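PDB 4QO6: adenylate cyclase-like protein from Chlamydia trachomatis, which forms, as CdsD, part of the inner-membrane ring of the type III secretion system, this chain holding three of its periplasmic domains. Local coordinates for residues H17-Q20 and R26-F29; S49-K54 and D66-D71; I80-N85 and A117-L122; K142-H147 and Q187-I192; A154-S159 and A165-Y170. All blocks are in the same frame, centred on the assembly; numbering follows the deposited sequence. Where two conformers were deposited one is given.

How the contacts relate
From the N terminus, contact 1 closes a short loop between helix 10-19 and edge strand 26-30. Contact 2 then closes the connection from helix 45-56 to strand 63-70 on the same sheet; the two touch where Val18 packs on Lys54. Strand 63-70 runs straight into helix 71-83, whose C-terminal turn makes contact 3 with helix 110-123, closing the loop that holds strands 92-95 and 100-107. Contact 4 spans the longest loop, from helix 137-150 to residues 187-192, and contact 5, the hairpin of strands 157-161 and 164-172, is nested inside it; Leu144 packs on Val158 between them. The pairs 1 and 2, and 4 and 5, lie on opposite sides of the chain's centre.

Contact 1. Residues H17-Q20 and R26-F29; sequences HVIQ and RFTF
Ile19 and Phe27 carry this contact, and it is almost wholly apolar. The outer methyl of Ile19 comes up to the edge of the Phe27 ring, close to the ring plane, and does not lie over a face. CD1 of Ile19 is 3.4 Å from CD1 of Phe27 and 3.7 Å from CE1 of Phe27, so one methyl sits snugly against one side of the ring while the two side chains cross at about a right angle. Ile19 gets there with CG1 tucked between its backbone N and carbonyl carbon (chi1 68°) and with a second torsion well off the staggered values (chi2 144°), which swings the methyl out toward the strand. The methyl of Ile19 also grazes the backbone of Arg26, its CD1 lying 4.5 Å from CA of Arg26.

Polar links run outside the Ile19-Phe27 pair. The Arg26 side chain leaves the contact for the surface, near a bound isopropanol that probably came from the crystallisation liquor. Backbone bonds from Arg26 to Ile39 and from Thr28 to Phe37 hold strand 26-30 against strand 35-39.

The remaining apolar packing fills in round the ring: Phe27 also rests on Ile15 of helix 10-19 and on Leu36 and Leu38 of the next strand, while Val18 faces helix 45-56. An N-terminal helix laid on the edge strand of a small mixed sheet is the opening of the alpha-beta-beta-alpha-beta order followed here, with the short extra strand 41-42 before the second helix, by the PD1 domain, a member of the BON clan.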
# COMPACT_ATOMS: atom_id res chain seq x y z
N HIS A 17 -33.53 2.46 6.58
CA HIS A 17 -33.11 1.55 7.66
C HIS A 17 -32.25 0.43 7.04
O HIS A 17 -31.27 -0.06 7.60
CB HIS A 17 -34.35 0.97 8.37
CG HIS A 17 -34.03 -0.13 9.34
ND1 HIS A 17 -33.48 0.12 10.58
CD2 HIS A 17 -34.23 -1.47 9.27
CE1 HIS A 17 -33.31 -1.03 11.22
NE2 HIS A 17 -33.77 -2.01 10.45
N VAL A 18 -32.64 0.04 5.85
CA VAL A 18 -31.89 -0.94 5.11
C VAL A 18 -30.62 -0.27 4.58
O VAL A 18 -29.51 -0.63 4.98
CB VAL A 18 -32.72 -1.54 4.00
CG1 VAL A 18 -31.95 -2.65 3.31
CG2 VAL A 18 -34.01 -2.16 4.52
N ILE A 19 -30.74 0.72 3.71
CA ILE A 19 -29.57 1.11 2.92
C ILE A 19 -28.45 1.77 3.76
O ILE A 19 -27.27 1.62 3.43
CB ILE A 19 -29.94 1.95 1.69
CG1 ILE A 19 -30.48 3.31 2.08
CG2 ILE A 19 -30.94 1.20 0.82
CD1 ILE A 19 -30.04 4.35 1.11
N GLN A 20 -28.81 2.33 4.93
CA GLN A 20 -27.84 2.92 5.92
C GLN A 20 -26.80 1.93 6.38
O GLN A 20 -25.70 2.32 6.79
CB GLN A 20 -28.54 3.45 7.17
CG GLN A 20 -29.08 2.39 8.13
CD GLN A 20 -29.50 2.95 9.51
OE1 GLN A 20 -30.65 3.33 9.70
NE2 GLN A 20 -28.54 3.03 10.46
N ARG A 26 -26.95 4.54 -2.46
CA ARG A 26 -28.00 5.53 -2.70
C ARG A 26 -29.18 4.92 -3.46
O ARG A 26 -29.09 3.82 -3.96
CB ARG A 26 -27.44 6.73 -3.48
CG ARG A 26 -26.22 7.41 -2.83
CD ARG A 26 -26.56 8.10 -1.48
NE ARG A 26 -25.35 8.79 -0.93
CZ ARG A 26 -24.53 8.29 -0.03
NH1 ARG A 26 -24.76 7.11 0.53
NH2 ARG A 26 -23.49 8.99 0.40
N PHE A 27 -30.29 5.61 -3.55
CA PHE A 27 -31.50 5.09 -4.26
C PHE A 27 -32.44 6.17 -4.76
O PHE A 27 -32.39 7.29 -4.30
CB PHE A 27 -32.37 4.24 -3.28
CG PHE A 27 -33.05 5.07 -2.21
CD1 PHE A 27 -32.34 5.49 -1.11
CD2 PHE A 27 -34.39 5.43 -2.32
CE1 PHE A 27 -32.96 6.25 -0.06
CE2 PHE A 27 -35.01 6.21 -1.30
CZ PHE A 27 -34.29 6.62 -0.18
N THR A 28 -33.38 5.75 -5.57
CA THR A 28 -34.55 6.54 -5.92
C THR A 28 -35.66 5.52 -5.97
O THR A 28 -35.42 4.38 -6.34
CB THR A 28 -34.44 7.29 -7.30
OG1 THR A 28 -34.28 6.35 -8.37
CG2 THR A 28 -33.21 8.23 -7.30
N PHE A 29 -36.85 5.91 -5.50
CA PHE A 29 -37.98 5.00 -5.40
C PHE A 29 -39.12 5.67 -6.14
O PHE A 29 -39.51 6.78 -5.81
CB PHE A 29 -38.41 4.71 -3.94
CG PHE A 29 -39.69 3.90 -3.84
CD1 PHE A 29 -39.72 2.56 -4.26
CD2 PHE A 29 -40.88 4.47 -3.38
CE1 PHE A 29 -40.90 1.82 -4.22
CE2 PHE A 29 -42.07 3.72 -3.33
CZ PHE A 29 -42.07 2.40 -3.75

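Contact 2. Residues S49-K54 and D66-D71; sequences SELLYK and DNVIDD
Leu51 and Val68 make the buried half of this contact, meeting tip to tip between helix and strand. CD2 of Leu51 lies 4.1 Å from CG2 of Val68, an easy van der Waals distance, and the pair is packed in from other sides: both touch Val42, Leu51 also touches Phe22, and Val68 touches Leu38.

Toward the surface the character changes. Leu52, partly exposed, crosses Asp66 at about a right angle, its CD2 lying 3.7 Å from CG of Asp66 and its CD1 3.8 Å from OD2 of Asp66, so an isobutyl group leans on a carboxylate. With CG anti to its backbone N (chi1 163°), Asp66 folds that carboxylate back over its own strand. OD1 of Asp66 accepts from N of Val68 at 3.0 Å, nearly straight at 164°, which is an Asx turn and fixes how the carboxylate is rotated. The other oxygen, OD2, is left to a salt bridge with Lys48, one turn earlier on the helix, so helix and strand are also joined by charge on this more exposed side.

Strands 41-42 and 63-70 run parallel and adjacent with helix 45-56 between them in sequence: a beta-alpha-beta unit.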
# COMPACT_ATOMS: atom_id res chain seq x y z
N SER A 49 -25.87 -9.60 -1.88
CA SER A 49 -27.06 -10.44 -1.74
C SER A 49 -27.88 -10.08 -0.48
O SER A 49 -29.09 -10.08 -0.53
CB SER A 49 -26.68 -11.93 -1.73
OG SER A 49 -26.24 -12.33 -3.03
N GLU A 50 -27.21 -9.75 0.61
CA GLU A 50 -27.90 -9.28 1.81
C GLU A 50 -28.69 -8.01 1.49
O GLU A 50 -29.87 -7.91 1.87
CB GLU A 50 -26.94 -8.97 2.96
CG GLU A 50 -26.61 -10.10 3.94
CD GLU A 50 -25.37 -9.75 4.78
OE1 GLU A 50 -25.24 -8.56 5.18
OE2 GLU A 50 -24.51 -10.61 5.05
N LEU A 51 -28.05 -7.07 0.79
CA LEU A 51 -28.71 -5.81 0.48
C LEU A 51 -29.95 -6.04 -0.35
O LEU A 51 -31.02 -5.58 0.02
CB LEU A 51 -27.76 -4.83 -0.21
CG LEU A 51 -28.33 -3.60 -0.88
CD1 LEU A 51 -29.12 -2.69 0.07
CD2 LEU A 51 -27.17 -2.87 -1.59
N LEU A 52 -29.79 -6.76 -1.45
CA LEU A 52 -30.91 -6.99 -2.37
C LEU A 52 -32.09 -7.74 -1.76
O LEU A 52 -33.23 -7.49 -2.12
CB LEU A 52 -30.50 -7.76 -3.61
CG LEU A 52 -29.40 -7.10 -4.43
CD1 LEU A 52 -28.85 -8.17 -5.37
CD2 LEU A 52 -29.90 -5.86 -5.17
N TYR A 53 -31.82 -8.70 -0.92
CA TYR A 53 -32.89 -9.47 -0.32
C TYR A 53 -33.62 -8.74 0.80
O TYR A 53 -34.80 -8.99 1.00
CB TYR A 53 -32.42 -10.87 0.10
CG TYR A 53 -32.55 -11.78 -1.10
CD1 TYR A 53 -31.68 -11.66 -2.19
CD2 TYR A 53 -33.61 -12.71 -1.19
CE1 TYR A 53 -31.82 -12.45 -3.31
CE2 TYR A 53 -33.74 -13.52 -2.32
CZ TYR A 53 -32.84 -13.37 -3.37
OH TYR A 53 -32.95 -14.15 -4.48
N LYS A 54 -32.92 -7.87 1.52
CA LYS A 54 -33.57 -7.00 2.50
C LYS A 54 -34.44 -5.96 1.87
O LYS A 54 -35.49 -5.69 2.40
CB LYS A 54 -32.60 -6.35 3.42
CG LYS A 54 -31.86 -7.33 4.31
CD LYS A 54 -30.92 -6.55 5.22
CE LYS A 54 -30.47 -7.37 6.42
NZ LYS A 54 -29.53 -6.53 7.20
N ASP A 66 -30.77 -2.87 -9.91
CA ASP A 66 -29.55 -3.00 -9.10
C ASP A 66 -28.31 -2.56 -9.86
O ASP A 66 -27.87 -3.27 -10.77
CB ASP A 66 -29.39 -4.47 -8.67
CG ASP A 66 -27.99 -4.79 -8.20
OD1 ASP A 66 -27.28 -3.87 -7.82
OD2 ASP A 66 -27.59 -5.97 -8.23
N ASN A 67 -27.75 -1.42 -9.48
CA ASN A 67 -26.51 -0.90 -10.10
C ASN A 67 -25.38 -0.74 -9.07
O ASN A 67 -24.58 0.22 -9.06
CB ASN A 67 -26.84 0.39 -10.77
CG ASN A 67 -27.91 0.23 -11.83
OD1 ASN A 67 -27.59 -0.04 -12.99
ND2 ASN A 67 -29.16 0.41 -11.46
N VAL A 68 -25.33 -1.68 -8.15
CA VAL A 68 -24.39 -1.60 -7.07
C VAL A 68 -23.13 -2.38 -7.49
O VAL A 68 -23.24 -3.50 -7.93
CB VAL A 68 -24.99 -2.24 -5.81
CG1 VAL A 68 -23.97 -2.26 -4.69
CG2 VAL A 68 -26.21 -1.47 -5.35
N ILE A 69 -21.99 -1.77 -7.34
CA ILE A 69 -20.67 -2.35 -7.59
C ILE A 69 -20.19 -3.28 -6.45
O ILE A 69 -20.20 -2.91 -5.26
CB ILE A 69 -19.64 -1.21 -7.72
CG1 ILE A 69 -20.06 -0.18 -8.82
CG2 ILE A 69 -18.26 -1.75 -7.96
CD1 ILE A 69 -20.51 -0.81 -10.13
N ASP A 70 -19.78 -4.48 -6.83
CA ASP A 70 -19.09 -5.41 -5.95
C ASP A 70 -17.58 -5.05 -5.98
O ASP A 70 -16.84 -5.33 -6.93
CB ASP A 70 -19.37 -6.82 -6.46
CG ASP A 70 -18.51 -7.89 -5.79
OD1 ASP A 70 -17.60 -7.53 -5.04
OD2 ASP A 70 -18.78 -9.11 -6.02
N ASP A 71 -17.12 -4.36 -4.98
CA ASP A 71 -15.74 -3.87 -4.98
C ASP A 71 -14.72 -5.00 -5.07
O ASP A 71 -13.65 -4.81 -5.66
CB ASP A 71 -15.48 -2.98 -3.78
CG ASP A 71 -16.17 -1.63 -3.87
OD1 ASP A 71 -16.65 -1.24 -4.95
OD2 ASP A 71 -16.20 -0.92 -2.86

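Contact 3. Residues I80-N85 and A117-L122; sequences ILLSKN and ADYLNL
The last turn of helix 71-83 faces the C-terminal half of helix 110-123 across a fairly wide gap, 9.4 Å from CA of Leu82 to CA of Tyr119, the nearest pair of alpha carbons. Tyr119 bridges that gap. Its ring stands out from the helix with CG anti to the backbone N (chi1 -173°), and its far end is received by three residues of 80-85. OH of Tyr119 reaches furthest, ending 3.5 Å from CB of Leu81, alongside the backbone of the opposing helix. On one flank CD2 of Leu82 stands 4.0 Å from CE2 of Tyr119, and on the other ND2 of Asn85 is 3.8 Å from CE1 of Tyr119. Leu82 and Asn85 thus bracket the phenol at its two carbons next to CZ. Both approach obliquely. The Asn85 amide comes from the opposite direction to the ring, its plane turned 64° from that of the phenol.

Asn85 is placed for this by the turn that ends the helix: its backbone N bonds to O of Leu82 at 3.0 Å. Within that helix end, Ser83 OG folds back to O of Ile80 at 2.6 Å. Tyr119 has further aromatic company, stacking with His123 on its own helix and meeting Phe88 with the ring planes about 50° apart; Leu82 leans on Phe88 too, and a diethylene glycol, probably from the crystallisation liquor, lies near the Leu82 side chain.

One long aromatic side chain spanning two helices in this way joins the first and second helices of the alpha-beta-beta-alpha-beta order of the PD2 domain, which like PD1 belongs to the BON clan.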
# COMPACT_ATOMS: atom_id res chain seq x y z
N ILE A 80 -5.59 -9.32 -11.33
CA ILE A 80 -5.32 -10.27 -12.42
C ILE A 80 -4.57 -9.51 -13.55
O ILE A 80 -3.59 -10.03 -14.09
CB ILE A 80 -6.60 -10.98 -12.92
CG1 ILE A 80 -7.12 -11.98 -11.90
CG2 ILE A 80 -6.36 -11.69 -14.24
CD1 ILE A 80 -8.51 -12.53 -12.23
N LEU A 81 -4.98 -8.28 -13.89
CA LEU A 81 -4.29 -7.56 -15.00
C LEU A 81 -2.87 -7.22 -14.64
O LEU A 81 -1.99 -7.27 -15.48
CB LEU A 81 -4.98 -6.27 -15.38
CG LEU A 81 -6.39 -6.42 -15.92
CD1 LEU A 81 -7.03 -5.05 -16.19
CD2 LEU A 81 -6.36 -7.30 -17.17
N LEU A 82 -2.66 -6.79 -13.40
CA LEU A 82 -1.33 -6.36 -13.00
C LEU A 82 -0.36 -7.54 -12.97
O LEU A 82 0.81 -7.37 -13.33
CB LEU A 82 -1.38 -5.68 -11.65
CG LEU A 82 -2.13 -4.35 -11.58
CD1 LEU A 82 -2.47 -4.08 -10.13
CD2 LEU A 82 -1.30 -3.22 -12.19
N SER A 83 -0.88 -8.72 -12.60
CA SER A 83 -0.14 -9.98 -12.43
C SER A 83 0.48 -10.43 -13.73
O SER A 83 1.49 -11.03 -13.73
CB SER A 83 -1.07 -11.12 -11.94
OG SER A 83 -1.91 -11.72 -13.00
N LYS A 84 -0.19 -10.16 -14.84
CA LYS A 84 0.25 -10.50 -16.19
C LYS A 84 1.20 -9.48 -16.78
O LYS A 84 1.68 -9.65 -17.89
CB LYS A 84 -0.98 -10.56 -17.08
CG LYS A 84 -1.78 -11.82 -16.84
CD LYS A 84 -3.15 -11.84 -17.50
CE LYS A 84 -3.76 -13.24 -17.35
NZ LYS A 84 -3.49 -13.91 -16.02
N ASN A 85 1.44 -8.40 -16.07
CA ASN A 85 2.31 -7.33 -16.54
C ASN A 85 3.69 -7.38 -15.88
O ASN A 85 3.84 -7.10 -14.71
CB ASN A 85 1.62 -6.01 -16.25
CG ASN A 85 2.19 -4.89 -17.05
OD1 ASN A 85 3.29 -4.39 -16.77
ND2 ASN A 85 1.44 -4.48 -18.07
N ALA A 117 0.63 4.90 -13.59
CA ALA A 117 -0.47 5.87 -13.60
C ALA A 117 -1.17 5.88 -14.96
O ALA A 117 -2.42 5.82 -15.03
CB ALA A 117 0.05 7.25 -13.26
N ASP A 118 -0.36 5.90 -16.05
CA ASP A 118 -0.87 5.73 -17.42
C ASP A 118 -1.66 4.44 -17.54
O ASP A 118 -2.74 4.43 -18.12
CB ASP A 118 0.26 5.58 -18.46
CG ASP A 118 1.16 6.79 -18.55
OD1 ASP A 118 0.73 7.90 -18.13
OD2 ASP A 118 2.31 6.60 -19.08
N TYR A 119 -1.07 3.35 -17.09
CA TYR A 119 -1.73 2.05 -17.16
C TYR A 119 -3.13 2.10 -16.48
O TYR A 119 -4.15 1.68 -17.06
CB TYR A 119 -0.83 1.00 -16.55
CG TYR A 119 -1.33 -0.37 -16.73
CD1 TYR A 119 -1.15 -1.03 -17.94
CD2 TYR A 119 -2.02 -1.02 -15.71
CE1 TYR A 119 -1.66 -2.31 -18.13
CE2 TYR A 119 -2.54 -2.28 -15.91
CZ TYR A 119 -2.36 -2.92 -17.11
OH TYR A 119 -2.89 -4.18 -17.27
N LEU A 120 -3.18 2.62 -15.25
CA LEU A 120 -4.42 2.65 -14.46
C LEU A 120 -5.42 3.58 -15.12
O LEU A 120 -6.65 3.36 -15.06
CB LEU A 120 -4.12 3.16 -13.05
CG LEU A 120 -3.31 2.23 -12.14
CD1 LEU A 120 -2.80 2.96 -10.93
CD2 LEU A 120 -4.15 1.03 -11.70
N ASN A 121 -4.88 4.61 -15.79
CA ASN A 121 -5.71 5.50 -16.62
C ASN A 121 -6.48 4.82 -17.69
O ASN A 121 -7.62 5.17 -17.93
CB ASN A 121 -4.90 6.59 -17.30
CG ASN A 121 -5.20 7.93 -16.72
OD1 ASN A 121 -6.31 8.50 -16.90
ND2 ASN A 121 -4.22 8.46 -16.01
N LEU A 122 -5.84 3.85 -18.34
CA LEU A 122 -6.43 3.10 -19.44
C LEU A 122 -7.32 1.92 -18.99
O LEU A 122 -8.18 1.53 -19.72
CB LEU A 122 -5.30 2.61 -20.33
CG LEU A 122 -4.65 3.70 -21.21
CD1 LEU A 122 -3.44 3.14 -21.90
CD2 LEU A 122 -5.64 4.26 -22.22

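Contact 4. Residues K142-H147 and Q187-I192; sequences KALAGH and QDIAGI
The His147 imidazole carries Ile189 on one face. CD1 of Ile189 sits 3.2 Å above the ring plane and is shifted toward the rim on the CE1 side, a CH-pi contact with the methyl 3.5 Å from the centroid of the His147 ring and 26° off its normal. In the ring plane, at the edge, lie the carbonyl carbon of Ala143 and N of Leu144. ND1 of His147 also points back at O of Ala143, but the modelled 2.4 Å is too short to trust, and since this side chain was built in two conformers the details of the CH-pi contact are also uncertain.

The other part is aliphatic. Leu144 and Ile192 meet tip to tip, CD2 of Leu144 3.3 Å from CD1 of Ile192, shorter than expected and of doubtful exactness. The two isoleucines stand on one beta turn, closed by N of Ile192 bonding to O of Ile189 at 3.1 Å, with Ala190 at a positive phi.

This turn links helix 176-187 to strand 194-202 and covers the flank of helix 137-150. Leu144 continues inward onto Val158 and Phe160, Leu186 underlies both Leu144 and His147, and O of Gly191 bonds to Tyr106 OH on strand 100-107.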
# COMPACT_ATOMS: atom_id res chain seq x y z
N LYS A 142 17.39 7.88 -1.44
CA LYS A 142 17.69 9.31 -1.04
C LYS A 142 17.37 9.57 0.46
O LYS A 142 18.14 10.14 1.21
CB LYS A 142 16.95 10.31 -1.97
CG LYS A 142 16.59 11.70 -1.39
CD LYS A 142 17.72 12.75 -1.49
CE LYS A 142 17.26 14.21 -1.26
NZ LYS A 142 17.35 14.68 0.15
N ALA A 143 16.25 9.09 0.94
CA ALA A 143 15.96 9.36 2.35
C ALA A 143 17.04 8.72 3.23
O ALA A 143 17.57 9.38 4.11
CB ALA A 143 14.59 8.88 2.73
N LEU A 144 17.37 7.44 2.96
CA LEU A 144 18.36 6.67 3.72
C LEU A 144 19.77 7.28 3.65
O LEU A 144 20.41 7.43 4.63
CB LEU A 144 18.43 5.22 3.17
CG LEU A 144 17.21 4.28 3.31
CD1 LEU A 144 17.31 3.04 2.43
CD2 LEU A 144 16.97 3.87 4.75
N ALA A 145 20.24 7.53 2.43
CA ALA A 145 21.49 8.12 2.17
C ALA A 145 21.57 9.49 2.85
O ALA A 145 22.58 9.77 3.45
CB ALA A 145 21.69 8.27 0.67
N GLY A 146 20.52 10.29 2.82
CA GLY A 146 20.50 11.54 3.57
C GLY A 146 20.57 11.40 5.10
O GLY A 146 21.25 12.19 5.75
N HIS A 147 19.88 10.42 5.69
CA HIS A 147 20.06 10.12 7.11
C HIS A 147 21.51 9.70 7.46
O HIS A 147 22.05 10.06 8.48
CB HIS A 147 19.14 8.98 7.52
CG HIS A 147 17.70 9.34 7.55
ND1 HIS A 147 16.88 9.24 6.44
CD2 HIS A 147 16.91 9.80 8.56
CE1 HIS A 147 15.66 9.64 6.77
NE2 HIS A 147 15.66 9.99 8.04
N GLN A 187 15.41 1.84 10.37
CA GLN A 187 14.30 0.89 10.41
C GLN A 187 12.92 1.55 10.52
O GLN A 187 11.93 0.97 10.10
CB GLN A 187 14.45 -0.07 11.59
CG GLN A 187 15.66 -0.99 11.53
CD GLN A 187 15.52 -2.19 12.44
OE1 GLN A 187 14.70 -2.19 13.37
NE2 GLN A 187 16.31 -3.23 12.19
N ASP A 188 12.86 2.74 11.10
CA ASP A 188 11.60 3.42 11.34
C ASP A 188 11.33 4.48 10.26
O ASP A 188 10.99 5.60 10.58
CB ASP A 188 11.62 4.01 12.77
CG ASP A 188 11.64 2.92 13.85
OD1 ASP A 188 10.67 2.13 13.88
OD2 ASP A 188 12.60 2.81 14.65
N ILE A 189 11.44 4.08 8.99
CA ILE A 189 11.22 4.97 7.83
C ILE A 189 10.29 4.34 6.78
O ILE A 189 10.41 3.17 6.47
CB ILE A 189 12.56 5.23 7.11
CG1 ILE A 189 13.37 6.28 7.86
CG2 ILE A 189 12.36 5.65 5.65
CD1 ILE A 189 14.70 6.60 7.20
N ALA A 190 9.40 5.15 6.23
CA ALA A 190 8.65 4.85 4.99
C ALA A 190 8.30 3.38 4.82
O ALA A 190 7.68 2.78 5.71
CB ALA A 190 9.40 5.39 3.77
N GLY A 191 8.67 2.79 3.69
CA GLY A 191 8.35 1.38 3.43
C GLY A 191 9.52 0.43 3.65
O GLY A 191 9.80 -0.40 2.78
N ILE A 192 10.16 0.52 4.81
CA ILE A 192 11.29 -0.33 5.16
C ILE A 192 10.86 -1.45 6.06
O ILE A 192 10.42 -1.19 7.19
CB ILE A 192 12.41 0.49 5.82
CG1 ILE A 192 13.09 1.35 4.75
CG2 ILE A 192 13.43 -0.41 6.48
CD1 ILE A 192 14.07 2.33 5.31

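Contact 5. Residues A154-S159 and A165-Y170; sequences ANVHVS and AVLTGY
Val166 and Ser159, then Thr168 and His157, form the hydrogen-bonded pairs of an antiparallel beta hairpin, strands 157-161 and 164-172, within the BON domain. Along the second strand, Ala165 comes first and directs its CA at O of Ser159, 3.3 Å away, in a CA-H...O contact. Val166 follows with a double grip: its N gives to O of Ser159 at 2.8 Å, and its O takes N of Ser159 in return. The Ser159 hydroxyl bends over it, OG lying 3.5 Å from CB of Val166.

Leu167 is turned to the other face, in a non-hydrogen-bonded pair with Val158. The two side chains lie side by side and point the same way, CD2 of Leu167 resting 3.7 Å from CG2 of Val158. Val156 comes in beside them, its CG1 near CB of Leu167. This face meets the helices, Val158 on Leu144 and Leu167 on Val183.

Thr168 returns to the Ser159 side and repeats the double grip with His157. N of His157 bonds to O of Thr168 at 3.0 Å and 172°, and N of Thr168 bonds back to O of His157. OG1 of Thr168 flanks CB of His157, whose ring leads away.

Gly169 lies across from Val156 in a backbone conformation (phi 130°) that, tight against O of Asn155 and CA of Val156, leaves no room for a side chain. Beyond it direct pairing gives way to a water, which donates to O of Asn155 at 2.9 Å and accepts from N of Tyr170 at 3.2 Å.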
# COMPACT_ATOMS: atom_id res chain seq x y z
N ALA A 154 28.83 9.01 5.72
CA ALA A 154 28.74 9.16 4.27
C ALA A 154 29.50 8.32 3.20
O ALA A 154 28.99 8.32 2.09
CB ALA A 154 28.97 10.64 3.94
N ASN A 155 30.63 7.60 3.34
CA ASN A 155 31.06 6.66 4.37
C ASN A 155 30.31 5.28 4.12
O ASN A 155 30.75 4.47 3.29
CB ASN A 155 30.94 7.27 5.77
CG ASN A 155 31.81 6.58 6.79
OD1 ASN A 155 32.54 5.64 6.46
ND2 ASN A 155 31.73 7.04 8.04
N VAL A 156 29.18 5.05 4.80
CA VAL A 156 28.31 3.89 4.57
C VAL A 156 27.36 4.06 3.40
O VAL A 156 26.69 5.12 3.25
CB VAL A 156 27.48 3.63 5.82
CG1 VAL A 156 26.52 2.45 5.65
CG2 VAL A 156 28.42 3.44 7.00
N HIS A 157 27.28 3.01 2.58
CA HIS A 157 26.50 3.01 1.35
C HIS A 157 25.27 2.17 1.51
O HIS A 157 25.26 1.24 2.27
CB HIS A 157 27.37 2.55 0.18
CG HIS A 157 28.44 3.54 -0.16
ND1 HIS A 157 29.54 3.76 0.65
CD2 HIS A 157 28.54 4.42 -1.18
CE1 HIS A 157 30.29 4.71 0.12
NE2 HIS A 157 29.70 5.13 -0.99
N VAL A 158 24.20 2.52 0.81
CA VAL A 158 22.94 1.79 0.98
C VAL A 158 22.32 1.39 -0.36
O VAL A 158 22.42 2.13 -1.35
CB VAL A 158 21.94 2.58 1.85
CG1 VAL A 158 21.55 3.90 1.18
CG2 VAL A 158 20.72 1.75 2.15
N SER A 159 21.77 0.18 -0.42
CA SER A 159 20.84 -0.17 -1.50
C SER A 159 19.48 -0.51 -0.91
O SER A 159 19.36 -0.91 0.25
CB SER A 159 21.37 -1.29 -2.40
OG SER A 159 21.34 -2.54 -1.75
N ALA A 165 16.56 -2.82 2.98
CA ALA A 165 17.76 -1.97 2.98
C ALA A 165 19.06 -2.76 3.27
O ALA A 165 19.17 -3.38 4.34
CB ALA A 165 17.60 -0.91 4.06
N VAL A 166 20.05 -2.64 2.39
CA VAL A 166 21.37 -3.26 2.56
C VAL A 166 22.49 -2.20 2.78
O VAL A 166 22.70 -1.30 1.96
CB VAL A 166 21.79 -4.17 1.36
CG1 VAL A 166 23.08 -4.89 1.66
CG2 VAL A 166 20.76 -5.25 1.03
N LEU A 167 23.21 -2.35 3.89
CA LEU A 167 24.32 -1.47 4.24
C LEU A 167 25.69 -2.15 4.08
O LEU A 167 25.91 -3.27 4.55
CB LEU A 167 24.17 -1.02 5.67
CG LEU A 167 22.80 -0.45 6.02
CD1 LEU A 167 22.72 -0.24 7.51
CD2 LEU A 167 22.51 0.83 5.24
N THR A 168 26.60 -1.42 3.45
CA THR A 168 27.98 -1.85 3.30
C THR A 168 28.92 -0.68 3.54
O THR A 168 28.53 0.48 3.47
CB THR A 168 28.22 -2.28 1.87
OG1 THR A 168 27.71 -1.25 1.00
CG2 THR A 168 27.49 -3.62 1.60
N GLY A 169 30.19 -0.98 3.78
CA GLY A 169 31.18 0.06 3.97
C GLY A 169 31.94 -0.26 5.22
O GLY A 169 31.97 -1.41 5.67
N TYR A 170 32.55 0.79 5.77
CA TYR A 170 33.44 0.66 6.93
C TYR A 170 33.17 1.76 7.95
O TYR A 170 32.95 2.87 7.56
CB TYR A 170 34.89 0.78 6.48
CG TYR A 170 35.36 -0.22 5.46
CD1 TYR A 170 35.89 -1.45 5.85
CD2 TYR A 170 35.35 0.09 4.13
CE1 TYR A 170 36.35 -2.37 4.92
CE2 TYR A 170 35.79 -0.81 3.18
CZ TYR A 170 36.30 -2.03 3.57
OH TYR A 170 36.73 -2.90 2.59
O HOH W 1 33.11 2.86 3.36